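Local coordinates for protein hydrogenase maturation factor (Thermoanaerobacter tengcongensis, PDB 3VTI) that probably transfers the carbamoyl group of carbamoyl phosphate, at the cost of ATP, to the C-terminal cysteine of HypE during [NiFe] hydrogenase maturation, at residues Q482-H487 and A505-G510; G406-N411 and K463-T468; N15-V20 and N45-Y50; G103-S108 and K448-D453. One frame throughout, in Å; residues are numbered along the deposited sequence.

How the interactions relate
From the N terminus, interaction 3 comes first: 15-20 and 45-50 pair two strands of the acylphosphatase-like sheet and close a short loop that contains helix 25-35. Interaction 4 then opens at 103-108 and closes only at 448-453, so the zinc-finger region and nearly half of the chain lie within it. Interaction 2 begins inside that span, at 406-411, but ends beyond it at 463-468; the two therefore cross. Interaction 1, 482-487 with 505-510, follows in series and joins the two Kae1-like subdomains at iron. Interactions 1 and 2 touch through T509 and Y409 and through H483 and Y465, whereas interactions 3 and 4 come within about 6 Å between nearest atoms.

Interaction 1: Q482-H487 and A505-G510; sequences QHHHAH and AYDGTG. With FE (Fe (III) ion), chain G.
The H484 imidazole carries D507 OD1 and G510 O at its edge, in plane, and CD2 of H483 over the centre of one face; D507 OD2 meets the H483 and H487 rings at their edges. This is the iron (III) site of the Kae1-like domain, built where helix 483-494 packs beside strand 501-506 and the loop that follows. Histidines one helical turn apart suit it: NE2 of H483, swung to the metal by CG opposite the backbone N (chi1 -170°), and NE2 of H487 each bind iron at 2.3 Å. D507 OD2 adds a 2.1 Å bond, and D734 and two waters complete six ligands. D507 OD1 accepts from H484 NE2 at 2.9 Å on its syn side, 26° out of the carboxylate plane, so H484 positions a first-shell ligand. Q482 NE2, also bonded to Y511 O, donates almost straight (177°) to H484 ND1 at 3.0 Å, coplanar with both groups, which fixes the ring's rotation. Q482 also caps the helix, its OE1 accepting from backbone N of H484 and H485, while D460 holds H483 ND1. Having no side chain, G510 brings CA within 3.6 Å of H484 CE1. Iron-bound water 1 donates to T509 O at 3.0 Å.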
loop_
_atom_site.group_PDB
_atom_site.type_symbol
_atom_site.label_atom_id
_atom_site.label_comp_id
_atom_site.label_asym_id
_atom_site.label_seq_id
_atom_site.Cartn_x
_atom_site.Cartn_y
_atom_site.Cartn_z
ATOM N N GLN A 482 18.926 -34.751 -1.647
ATOM C CA GLN A 482 19.532 -33.844 -2.602
ATOM C C GLN A 482 19.988 -34.657 -3.793
ATOM O O GLN A 482 20.556 -35.724 -3.628
ATOM C CB GLN A 482 20.698 -33.062 -1.976
ATOM C CG GLN A 482 21.076 -31.794 -2.728
ATOM C CD GLN A 482 21.969 -32.050 -3.945
ATOM O OE1 GLN A 482 22.925 -32.811 -3.879
ATOM N NE2 GLN A 482 21.654 -31.401 -5.060
ATOM N N HIS A 483 19.726 -34.127 -4.983
ATOM C CA HIS A 483 20.010 -34.757 -6.270
ATOM C C HIS A 483 21.419 -35.337 -6.437
ATOM O O HIS A 483 21.575 -36.478 -6.870
ATOM C CB HIS A 483 19.744 -33.746 -7.387
ATOM C CG HIS A 483 19.774 -34.339 -8.760
ATOM N ND1 HIS A 483 18.698 -35.001 -9.306
ATOM C CD2 HIS A 483 20.749 -34.361 -9.699
ATOM C CE1 HIS A 483 19.008 -35.412 -10.522
ATOM N NE2 HIS A 483 20.246 -35.033 -10.787
ATOM N N HIS A 484 22.438 -34.553 -6.105
ATOM C CA HIS A 484 23.827 -34.965 -6.359
ATOM C C HIS A 484 24.352 -35.916 -5.305
ATOM O O HIS A 484 25.173 -36.785 -5.596
ATOM C CB HIS A 484 24.722 -33.740 -6.548
ATOM C CG HIS A 484 24.279 -32.886 -7.686
ATOM N ND1 HIS A 484 23.347 -31.882 -7.537
ATOM C CD2 HIS A 484 24.560 -32.950 -9.008
ATOM C CE1 HIS A 484 23.099 -31.337 -8.716
ATOM N NE2 HIS A 484 23.820 -31.967 -9.626
ATOM N N HIS A 485 23.857 -35.760 -4.084
ATOM C CA HIS A 485 24.074 -36.748 -3.038
ATOM C C HIS A 485 23.541 -38.118 -3.504
ATOM O O HIS A 485 24.220 -39.129 -3.342
ATOM C CB HIS A 485 23.390 -36.285 -1.746
ATOM C CG HIS A 485 23.654 -37.160 -0.562
ATOM N ND1 HIS A 485 22.836 -37.170 0.548
ATOM C CD2 HIS A 485 24.634 -38.058 -0.314
ATOM C CE1 HIS A 485 23.304 -38.035 1.429
ATOM N NE2 HIS A 485 24.395 -38.586 0.932
ATOM N N ALA A 486 22.352 -38.135 -4.108
ATOM C CA ALA A 486 21.769 -39.369 -4.642
ATOM C C ALA A 486 22.599 -39.984 -5.779
ATOM O O ALA A 486 22.649 -41.212 -5.919
ATOM C CB ALA A 486 20.328 -39.149 -5.077
ATOM N N HIS A 487 23.238 -39.142 -6.591
ATOM C CA HIS A 487 24.179 -39.626 -7.581
ATOM C C HIS A 487 25.342 -40.376 -6.915
ATOM O O HIS A 487 25.630 -41.535 -7.245
ATOM C CB HIS A 487 24.732 -38.467 -8.416
ATOM C CG HIS A 487 23.939 -38.164 -9.648
ATOM N ND1 HIS A 487 23.556 -39.137 -10.546
ATOM C CD2 HIS A 487 23.482 -36.988 -10.144
ATOM C CE1 HIS A 487 22.877 -38.574 -11.532
ATOM N NE2 HIS A 487 22.819 -37.271 -11.312
ATOM N N ALA A 505 30.253 -35.104 -8.167
ATOM C CA ALA A 505 28.968 -35.116 -8.852
ATOM C C ALA A 505 28.903 -34.043 -9.940
ATOM O O ALA A 505 28.623 -32.872 -9.662
ATOM C CB ALA A 505 27.840 -34.942 -7.858
ATOM N N TYR A 506 29.182 -34.464 -11.174
ATOM C CA TYR A 506 29.161 -33.593 -12.350
ATOM C C TYR A 506 28.023 -33.973 -13.297
ATOM O O TYR A 506 27.967 -35.099 -13.809
ATOM C CB TYR A 506 30.477 -33.672 -13.128
ATOM C CG TYR A 506 31.706 -33.117 -12.450
ATOM C CD1 TYR A 506 31.622 -32.374 -11.277
ATOM C CD2 TYR A 506 32.967 -33.294 -13.028
ATOM C CE1 TYR A 506 32.774 -31.853 -10.669
ATOM C CE2 TYR A 506 34.121 -32.775 -12.430
ATOM C CZ TYR A 506 34.014 -32.062 -11.260
ATOM O OH TYR A 506 35.144 -31.565 -10.688
ATOM N N ASP A 507 27.129 -33.019 -13.540
ATOM C CA ASP A 507 26.062 -33.178 -14.527
ATOM C C ASP A 507 25.519 -31.819 -14.965
ATOM O O ASP A 507 26.169 -30.784 -14.754
ATOM C CB ASP A 507 24.950 -34.115 -14.017
ATOM C CG ASP A 507 24.150 -33.533 -12.858
ATOM O OD1 ASP A 507 24.403 -32.397 -12.419
ATOM O OD2 ASP A 507 23.234 -34.232 -12.381
ATOM N N GLY A 508 24.342 -31.827 -15.580
ATOM C CA GLY A 508 23.737 -30.603 -16.067
ATOM C C GLY A 508 23.057 -29.812 -14.971
ATOM O O GLY A 508 23.368 -28.642 -14.763
ATOM N N THR A 509 22.136 -30.443 -14.257
ATOM C CA THR A 509 21.300 -29.704 -13.337
ATOM C C THR A 509 20.645 -30.583 -12.303
ATOM O O THR A 509 20.411 -31.751 -12.527
ATOM C CB THR A 509 20.229 -28.891 -14.092
ATOM O OG1 THR A 509 19.354 -28.257 -13.150
ATOM C CG2 THR A 509 19.418 -29.799 -14.982
ATOM N N GLY A 510 20.363 -29.977 -11.166
ATOM C CA GLY A 510 19.798 -30.633 -10.011
ATOM C C GLY A 510 19.620 -29.530 -8.991
ATOM O O GLY A 510 20.480 -28.649 -8.861
HETATM FE FE FE G . 21.707 -35.606 -12.507
HETATM O O HOH W 1 20.517 -34.391 -13.964
HETATM O O HOH W 2 22.774 -36.337 -14.561
#

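Interaction 2: G406-N411 and K463-T468; sequences GGFYKN and KGYLST
Beside the iron site of the Kae1-like domain, the loop between strands 402-404 and 414-417 lies against the start of helix 466-473, where Y465 holds the N-cap position. F408 CB sits over the centre of one face of the Y465 ring, 3.5 Å from its centroid and 12° off the normal, a CH-pi contact. CG of F408 lies opposite its own backbone N (chi1 166°), which carries the phenyl ring off the tyrosine; the two ring planes stand 46° apart. F408 CD1 settles instead over the ring of Y409. Tyrosine suits its place because the flat ring can pack while the hydroxyl reaches water. G407 leaves its backbone open to the same ring, with C 3.6 Å from Y465 CD2. In the actin-like ATPase fold a loop between the first two strands commonly helps to hold nucleotide phosphate, and 406-411 may be its counterpart here. Three waters fill the seam. Water 5 accepts from F408 N at 2.7 Å and bonds Y465 OH. Water 4 takes the N-H of S467 near the start of the helix and donates to G407 O at 3.0 Å. Water 3 donates to G406 O and to T468 OG1 and also bonds S467 OG, at 2.8 Å. The ring of H462 stacks on Y465, while Y465 OH lies beside the iron ligand H483.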
loop_
_atom_site.group_PDB
_atom_site.type_symbol
_atom_site.label_atom_id
_atom_site.label_comp_id
_atom_site.label_asym_id
_atom_site.label_seq_id
_atom_site.Cartn_x
_atom_site.Cartn_y
_atom_site.Cartn_z
ATOM N N GLY A 406 12.706 -41.420 -7.837
ATOM C CA GLY A 406 13.645 -40.995 -8.874
ATOM C C GLY A 406 13.617 -39.493 -9.041
ATOM O O GLY A 406 13.274 -38.762 -8.114
ATOM N N GLY A 407 13.997 -39.038 -10.231
ATOM C CA GLY A 407 14.083 -37.610 -10.531
ATOM C C GLY A 407 13.216 -37.246 -11.708
ATOM O O GLY A 407 12.075 -37.711 -11.817
ATOM N N PHE A 408 13.760 -36.427 -12.602
ATOM C CA PHE A 408 12.989 -35.928 -13.741
ATOM C C PHE A 408 13.449 -36.559 -15.063
ATOM O O PHE A 408 12.671 -37.251 -15.732
ATOM C CB PHE A 408 13.019 -34.390 -13.761
ATOM C CG PHE A 408 12.550 -33.764 -15.049
ATOM C CD1 PHE A 408 13.264 -32.710 -15.613
ATOM C CD2 PHE A 408 11.402 -34.215 -15.699
ATOM C CE1 PHE A 408 12.842 -32.110 -16.801
ATOM C CE2 PHE A 408 10.983 -33.635 -16.897
ATOM C CZ PHE A 408 11.707 -32.573 -17.447
ATOM N N TYR A 409 14.701 -36.323 -15.438
ATOM C CA TYR A 409 15.240 -36.901 -16.662
ATOM C C TYR A 409 15.451 -38.404 -16.507
ATOM O O TYR A 409 15.807 -38.880 -15.426
ATOM C CB TYR A 409 16.563 -36.236 -17.047
ATOM C CG TYR A 409 16.474 -34.735 -17.168
ATOM C CD1 TYR A 409 15.962 -34.140 -18.324
ATOM C CD2 TYR A 409 16.900 -33.903 -16.116
ATOM C CE1 TYR A 409 15.862 -32.757 -18.423
ATOM C CE2 TYR A 409 16.813 -32.533 -16.210
ATOM C CZ TYR A 409 16.295 -31.964 -17.361
ATOM O OH TYR A 409 16.205 -30.594 -17.462
ATOM N N LYS A 410 15.216 -39.141 -17.593
ATOM C CA LYS A 410 15.610 -40.552 -17.698
ATOM C C LYS A 410 15.207 -41.286 -16.443
ATOM O O LYS A 410 15.973 -42.063 -15.879
ATOM C CB LYS A 410 17.131 -40.687 -17.937
ATOM C CG LYS A 410 17.636 -39.905 -19.123
ATOM C CD LYS A 410 19.154 -39.908 -19.180
ATOM C CE LYS A 410 19.666 -39.773 -20.599
ATOM N NZ LYS A 410 19.537 -38.376 -21.101
ATOM N N ASN A 411 13.991 -41.022 -16.012
ATOM C CA ASN A 411 13.526 -41.460 -14.713
ATOM C C ASN A 411 13.470 -42.978 -14.544
ATOM O O ASN A 411 13.119 -43.724 -15.468
ATOM C CB ASN A 411 12.165 -40.820 -14.397
ATOM C CG ASN A 411 11.532 -41.385 -13.140
ATOM O OD1 ASN A 411 11.596 -40.775 -12.074
ATOM N ND2 ASN A 411 10.934 -42.561 -13.253
ATOM N N LYS A 463 10.992 -29.260 -6.084
ATOM C CA LYS A 463 9.557 -29.305 -5.808
ATOM C C LYS A 463 8.673 -29.382 -7.058
ATOM O O LYS A 463 7.487 -29.693 -6.963
ATOM C CB LYS A 463 9.131 -28.125 -4.926
ATOM C CG LYS A 463 9.676 -28.169 -3.502
ATOM C CD LYS A 463 9.443 -26.827 -2.811
ATOM C CE LYS A 463 10.027 -26.799 -1.400
ATOM N NZ LYS A 463 9.169 -27.544 -0.418
ATOM N N GLY A 464 9.257 -29.116 -8.220
ATOM C CA GLY A 464 8.507 -29.096 -9.471
ATOM C C GLY A 464 8.564 -30.368 -10.308
ATOM O O GLY A 464 8.109 -30.374 -11.449
ATOM N N TYR A 465 9.130 -31.438 -9.752
ATOM C CA TYR A 465 9.169 -32.747 -10.412
ATOM C C TYR A 465 7.838 -33.452 -10.226
ATOM O O TYR A 465 7.281 -33.439 -9.126
ATOM C CB TYR A 465 10.236 -33.629 -9.774
ATOM C CG TYR A 465 11.665 -33.374 -10.181
ATOM C CD1 TYR A 465 12.044 -32.225 -10.883
ATOM C CD2 TYR A 465 12.661 -34.277 -9.817
ATOM C CE1 TYR A 465 13.374 -32.007 -11.231
ATOM C CE2 TYR A 465 13.986 -34.061 -10.152
ATOM C CZ TYR A 465 14.336 -32.935 -10.855
ATOM O OH TYR A 465 15.666 -32.766 -11.165
ATOM N N LEU A 466 7.338 -34.084 -11.289
ATOM C CA LEU A 466 6.140 -34.925 -11.173
ATOM C C LEU A 466 6.376 -36.037 -10.173
ATOM O O LEU A 466 5.459 -36.414 -9.449
ATOM C CB LEU A 466 5.746 -35.546 -12.508
ATOM C CG LEU A 466 4.868 -34.750 -13.458
ATOM C CD1 LEU A 466 4.835 -35.458 -14.802
ATOM C CD2 LEU A 466 3.457 -34.566 -12.903
ATOM N N SER A 467 7.608 -36.550 -10.141
ATOM C CA SER A 467 7.985 -37.589 -9.184
ATOM C C SER A 467 7.881 -37.094 -7.745
ATOM O O SER A 467 7.427 -37.829 -6.871
ATOM C CB SER A 467 9.382 -38.154 -9.482
ATOM O OG SER A 467 10.392 -37.168 -9.377
ATOM N N THR A 468 8.288 -35.850 -7.510
ATOM C CA THR A 468 8.164 -35.228 -6.194
ATOM C C THR A 468 6.696 -35.033 -5.804
ATOM O O THR A 468 6.281 -35.419 -4.707
ATOM C CB THR A 468 8.922 -33.886 -6.136
ATOM O OG1 THR A 468 10.317 -34.119 -6.376
ATOM C CG2 THR A 468 8.761 -33.221 -4.776
HETATM O O HOH W 3 11.366 -36.523 -6.836
HETATM O O HOH W 4 9.609 -36.105 -12.081
HETATM O O HOH W 5 16.200 -35.286 -12.772
#

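Interaction 3: N15-V20 and N45-Y50; sequences NIFGIV and NSSGLY
L49 packs against I16 and V20, its side chain running outward from the sheet. CB lies 4.1 Å from I16 CB, the two residues side by side and pointing the same way. CG carries the two methyls, and there the branches part: L49 CD2 goes on beside I16 CD1, whereas L49 CD1 touches V20 CG2 at 3.8 Å. Strands 10-17 and 48-55 run antiparallel in the acylphosphatase fold, a sheet covered by helix 25-35, whose F25 meets all three residues. I16 and L49 form a hydrogen-bonded pair, I16 N to L49 O at 3.1 Å and L49 N to I16 O at 2.8 Å. G18 N donates to S47 O at 3.1 Å. Residues 45-48 make the tight turn into the second strand, closed by backbone bonds between N45 and G48. Glycine suits position 48, since the backbone angles and nearby I16 O leave no space for a CB. Beyond the pair, S47 CB approaches the F17 ring obliquely, 3.6 Å from F17 CD2. Backbone bonds set the register, while I16 and L49 pack on one face and V20, beyond the corner at G18, closes over L49; this places L49 beside R26 and N44, the predicted active-site residues.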
loop_
_atom_site.group_PDB
_atom_site.type_symbol
_atom_site.label_atom_id
_atom_site.label_comp_id
_atom_site.label_asym_id
_atom_site.label_seq_id
_atom_site.Cartn_x
_atom_site.Cartn_y
_atom_site.Cartn_z
ATOM N N ASN A 15 34.902 -70.020 -5.645
ATOM C CA ASN A 15 33.723 -69.352 -5.120
ATOM C C ASN A 15 33.295 -68.206 -6.020
ATOM O O ASN A 15 34.107 -67.330 -6.348
ATOM C CB ASN A 15 33.989 -68.828 -3.710
ATOM C CG ASN A 15 34.255 -69.935 -2.723
ATOM O OD1 ASN A 15 34.001 -71.110 -3.005
ATOM N ND2 ASN A 15 34.781 -69.573 -1.557
ATOM N N ILE A 16 32.026 -68.217 -6.422
ATOM C CA ILE A 16 31.449 -67.121 -7.210
ATOM C C ILE A 16 30.389 -66.406 -6.377
ATOM O O ILE A 16 29.391 -67.012 -5.985
ATOM C CB ILE A 16 30.843 -67.616 -8.546
ATOM C CG1 ILE A 16 31.877 -68.405 -9.340
ATOM C CG2 ILE A 16 30.331 -66.449 -9.374
ATOM C CD1 ILE A 16 31.288 -69.215 -10.469
ATOM N N PHE A 17 30.637 -65.129 -6.089
ATOM C CA PHE A 17 29.714 -64.311 -5.312
ATOM C C PHE A 17 28.844 -63.489 -6.251
ATOM O O PHE A 17 29.342 -62.944 -7.237
ATOM C CB PHE A 17 30.458 -63.345 -4.378
ATOM C CG PHE A 17 31.280 -64.010 -3.290
ATOM C CD1 PHE A 17 32.257 -63.277 -2.613
ATOM C CD2 PHE A 17 31.091 -65.339 -2.934
ATOM C CE1 PHE A 17 33.036 -63.866 -1.590
ATOM C CE2 PHE A 17 31.867 -65.939 -1.916
ATOM C CZ PHE A 17 32.836 -65.199 -1.247
ATOM N N GLY A 18 27.552 -63.394 -5.935
ATOM C CA GLY A 18 26.622 -62.526 -6.647
ATOM C C GLY A 18 25.324 -63.220 -7.013
ATOM O O GLY A 18 24.924 -64.187 -6.363
ATOM N N ILE A 19 24.656 -62.719 -8.052
ATOM C CA ILE A 19 23.432 -63.352 -8.516
ATOM C C ILE A 19 23.782 -64.503 -9.450
ATOM O O ILE A 19 24.368 -64.295 -10.518
ATOM C CB ILE A 19 22.456 -62.361 -9.172
ATOM C CG1 ILE A 19 22.141 -61.218 -8.192
ATOM C CG2 ILE A 19 21.187 -63.101 -9.619
ATOM C CD1 ILE A 19 21.553 -59.933 -8.820
ATOM N N VAL A 20 23.482 -65.715 -9.030
ATOM C CA VAL A 20 23.897 -66.877 -9.764
ATOM C C VAL A 20 22.797 -67.892 -9.920
ATOM O O VAL A 20 22.975 -68.889 -10.562
ATOM C CB VAL A 20 25.070 -67.552 -9.119
ATOM C CG1 VAL A 20 26.084 -66.566 -8.686
ATOM C CG2 VAL A 20 24.607 -68.345 -7.983
ATOM N N ASN A 45 25.251 -71.757 -2.637
ATOM C CA ASN A 45 25.321 -71.386 -1.232
ATOM C C ASN A 45 24.736 -69.981 -1.031
ATOM O O ASN A 45 24.288 -69.355 -1.994
ATOM C CB ASN A 45 26.749 -71.535 -0.672
ATOM C CG ASN A 45 27.788 -70.739 -1.457
ATOM O OD1 ASN A 45 27.486 -69.712 -2.059
ATOM N ND2 ASN A 45 29.030 -71.207 -1.425
ATOM N N SER A 46 24.704 -69.497 0.207
ATOM C CA SER A 46 24.088 -68.197 0.486
ATOM C C SER A 46 24.717 -67.036 -0.293
ATOM O O SER A 46 24.008 -66.132 -0.747
ATOM C CB SER A 46 24.097 -67.912 1.981
ATOM O OG SER A 46 25.413 -67.993 2.492
ATOM N N SER A 47 26.038 -67.076 -0.474
ATOM C CA SER A 47 26.786 -66.002 -1.162
ATOM C C SER A 47 26.689 -66.065 -2.701
ATOM O O SER A 47 26.927 -65.064 -3.397
ATOM C CB SER A 47 28.262 -66.044 -0.746
ATOM O OG SER A 47 28.417 -66.342 0.641
ATOM N N GLY A 48 26.358 -67.246 -3.221
ATOM C CA GLY A 48 26.340 -67.500 -4.656
ATOM C C GLY A 48 26.704 -68.960 -4.839
ATOM O O GLY A 48 26.103 -69.823 -4.196
ATOM N N LEU A 49 27.741 -69.228 -5.649
ATOM C CA LEU A 49 28.075 -70.594 -6.073
ATOM C C LEU A 49 29.384 -71.213 -5.551
ATOM O O LEU A 49 30.363 -70.513 -5.296
ATOM C CB LEU A 49 28.106 -70.561 -7.600
ATOM C CG LEU A 49 27.575 -71.747 -8.396
ATOM C CD1 LEU A 49 26.089 -71.884 -8.172
ATOM C CD2 LEU A 49 27.831 -71.512 -9.869
ATOM N N TYR A 50 29.398 -72.538 -5.405
ATOM C CA TYR A 50 30.591 -73.247 -4.943
ATOM C C TYR A 50 31.023 -74.278 -5.963
ATOM O O TYR A 50 30.213 -75.088 -6.430
ATOM C CB TYR A 50 30.367 -73.923 -3.582
ATOM C CG TYR A 50 31.613 -74.606 -3.010
ATOM C CD1 TYR A 50 31.979 -75.897 -3.409
ATOM C CD2 TYR A 50 32.418 -73.962 -2.070
ATOM C CE1 TYR A 50 33.113 -76.515 -2.896
ATOM C CE2 TYR A 50 33.553 -74.583 -1.543
ATOM C CZ TYR A 50 33.889 -75.853 -1.962
ATOM O OH TYR A 50 35.007 -76.461 -1.453
HETATM O O HOH W 6 23.496 -64.895 -3.647
#

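Interaction 4: G103-S108 and K448-D453; sequences GFVPVS and KLFRVD
V105, P106 and V107 present apolar bumps, and the edge of the F450 ring fits against V105 while V107 and P106 lean on it obliquely. The leading atom is F450 CE1, which has V105 CG1 at 4.1 Å, near the ring plane, and V107 CB at 4.2 Å. P106 CG fills the next notch, 4.0 Å from L449 O and 4.4 Å from F450 CD1. V107 CG2 rests on L449 CB at 4.2 Å; that same L449 CB covers part of one face of the F450 ring, off toward the rim. F450 CG lies opposite the carbonyl carbon (chi1 -54°), and this swings the ring toward the loop. The contact joins the linker between the acylphosphatase-like sheet and the first zinc finger to the Kae1-like domain, at the end of helix 433-449, which F450 leaves. Beta-branched valines and a proline make stiff, blunt knobs that suit a contact of apolar side chains, across which no polar bond is made. F450 also stacks with F422, and V107 reaches I146 and I149. R451 takes no part in the seam; its NH1 donates to K448 O at 2.7 Å, in the helix's last turn, and makes a salt bridge with D148.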
loop_
_atom_site.group_PDB
_atom_site.type_symbol
_atom_site.label_atom_id
_atom_site.label_comp_id
_atom_site.label_asym_id
_atom_site.label_seq_id
_atom_site.Cartn_x
_atom_site.Cartn_y
_atom_site.Cartn_z
ATOM N N GLY A 103 16.117 -70.400 -5.133
ATOM C CA GLY A 103 16.340 -69.132 -4.456
ATOM C C GLY A 103 15.977 -67.950 -5.324
ATOM O O GLY A 103 16.735 -66.969 -5.395
ATOM N N PHE A 104 14.822 -68.058 -5.998
ATOM C CA PHE A 104 14.192 -66.945 -6.749
ATOM C C PHE A 104 15.162 -66.450 -7.845
ATOM O O PHE A 104 15.896 -67.308 -8.373
ATOM C CB PHE A 104 13.686 -65.908 -5.747
ATOM C CG PHE A 104 12.998 -66.537 -4.546
ATOM C CD1 PHE A 104 13.566 -66.452 -3.269
ATOM C CD2 PHE A 104 11.813 -67.271 -4.706
ATOM C CE1 PHE A 104 12.949 -67.055 -2.158
ATOM C CE2 PHE A 104 11.189 -67.880 -3.605
ATOM C CZ PHE A 104 11.759 -67.772 -2.328
ATOM N N VAL A 105 15.175 -65.179 -8.295
ATOM C CA VAL A 105 14.145 -64.115 -8.215
ATOM C C VAL A 105 12.870 -64.614 -8.920
ATOM O O VAL A 105 12.958 -65.493 -9.778
ATOM C CB VAL A 105 14.689 -62.820 -8.936
ATOM C CG1 VAL A 105 13.612 -61.759 -9.184
ATOM C CG2 VAL A 105 15.871 -62.214 -8.173
ATOM N N PRO A 106 11.686 -64.083 -8.574
ATOM C CA PRO A 106 10.540 -64.666 -9.294
ATOM C C PRO A 106 10.429 -64.194 -10.765
ATOM O O PRO A 106 10.050 -65.004 -11.632
ATOM C CB PRO A 106 9.323 -64.235 -8.457
ATOM C CG PRO A 106 9.772 -62.978 -7.740
ATOM C CD PRO A 106 11.272 -63.104 -7.541
ATOM N N VAL A 107 10.782 -62.934 -11.054
ATOM C CA VAL A 107 10.614 -62.406 -12.413
ATOM C C VAL A 107 11.942 -62.033 -13.081
ATOM O O VAL A 107 12.667 -61.143 -12.619
ATOM C CB VAL A 107 9.575 -61.231 -12.490
ATOM C CG1 VAL A 107 9.396 -60.765 -13.920
ATOM C CG2 VAL A 107 8.223 -61.662 -11.935
ATOM N N SER A 108 12.238 -62.726 -14.177
ATOM C CA SER A 108 13.460 -62.482 -14.924
ATOM C C SER A 108 13.249 -61.481 -16.069
ATOM O O SER A 108 12.124 -61.306 -16.541
ATOM C CB SER A 108 14.038 -63.801 -15.457
ATOM O OG SER A 108 13.584 -64.085 -16.765
ATOM N N LYS A 448 3.384 -55.398 -7.197
ATOM C CA LYS A 448 2.687 -56.664 -7.346
ATOM C C LYS A 448 3.636 -57.828 -7.654
ATOM O O LYS A 448 3.489 -58.907 -7.093
ATOM C CB LYS A 448 1.607 -56.548 -8.428
ATOM C CG LYS A 448 0.470 -57.527 -8.245
ATOM C CD LYS A 448 -0.339 -57.711 -9.523
ATOM C CE LYS A 448 -1.375 -56.607 -9.720
ATOM N NZ LYS A 448 -2.247 -56.954 -10.883
ATOM N N LEU A 449 4.600 -57.610 -8.546
ATOM C CA LEU A 449 5.520 -58.681 -8.935
ATOM C C LEU A 449 6.502 -59.050 -7.839
ATOM O O LEU A 449 6.930 -60.205 -7.752
ATOM C CB LEU A 449 6.299 -58.334 -10.205
ATOM C CG LEU A 449 5.521 -58.079 -11.489
ATOM C CD1 LEU A 449 6.503 -57.779 -12.592
ATOM C CD2 LEU A 449 4.628 -59.260 -11.825
ATOM N N PHE A 450 6.860 -58.081 -7.007
ATOM C CA PHE A 450 7.882 -58.318 -6.001
ATOM C C PHE A 450 7.358 -58.220 -4.571
ATOM O O PHE A 450 8.133 -58.143 -3.620
ATOM C CB PHE A 450 9.076 -57.400 -6.242
ATOM C CG PHE A 450 9.629 -57.504 -7.630
ATOM C CD1 PHE A 450 10.343 -58.638 -8.025
ATOM C CD2 PHE A 450 9.425 -56.481 -8.553
ATOM C CE1 PHE A 450 10.855 -58.742 -9.311
ATOM C CE2 PHE A 450 9.939 -56.580 -9.848
ATOM C CZ PHE A 450 10.651 -57.711 -10.220
ATOM N N ARG A 451 6.034 -58.259 -4.437
ATOM C CA ARG A 451 5.379 -58.254 -3.139
ATOM C C ARG A 451 5.980 -57.214 -2.178
ATOM O O ARG A 451 6.423 -57.540 -1.071
ATOM C CB ARG A 451 5.374 -59.666 -2.539
ATOM C CG ARG A 451 4.041 -60.425 -2.674
ATOM C CD ARG A 451 3.515 -60.507 -4.120
ATOM N NE ARG A 451 2.399 -61.455 -4.246
ATOM C CZ ARG A 451 1.482 -61.445 -5.220
ATOM N NH1 ARG A 451 1.504 -60.516 -6.177
ATOM N NH2 ARG A 451 0.520 -62.364 -5.228
ATOM N N VAL A 452 5.987 -55.961 -2.630
ATOM C CA VAL A 452 6.515 -54.845 -1.847
ATOM C C VAL A 452 5.371 -53.933 -1.447
ATOM O O VAL A 452 4.562 -53.527 -2.281
ATOM C CB VAL A 452 7.578 -54.022 -2.644
ATOM C CG1 VAL A 452 8.098 -52.862 -1.810
ATOM C CG2 VAL A 452 8.728 -54.898 -3.089
ATOM N N ASP A 453 5.300 -53.620 -0.161
ATOM C CA ASP A 453 4.361 -52.629 0.315
ATOM C C ASP A 453 5.161 -51.526 1.006
ATOM O O ASP A 453 5.605 -51.691 2.150
ATOM C CB ASP A 453 3.312 -53.264 1.234
ATOM C CG ASP A 453 2.126 -52.333 1.515
ATOM O OD1 ASP A 453 2.068 -51.228 0.923
ATOM O OD2 ASP A 453 1.254 -52.709 2.335
#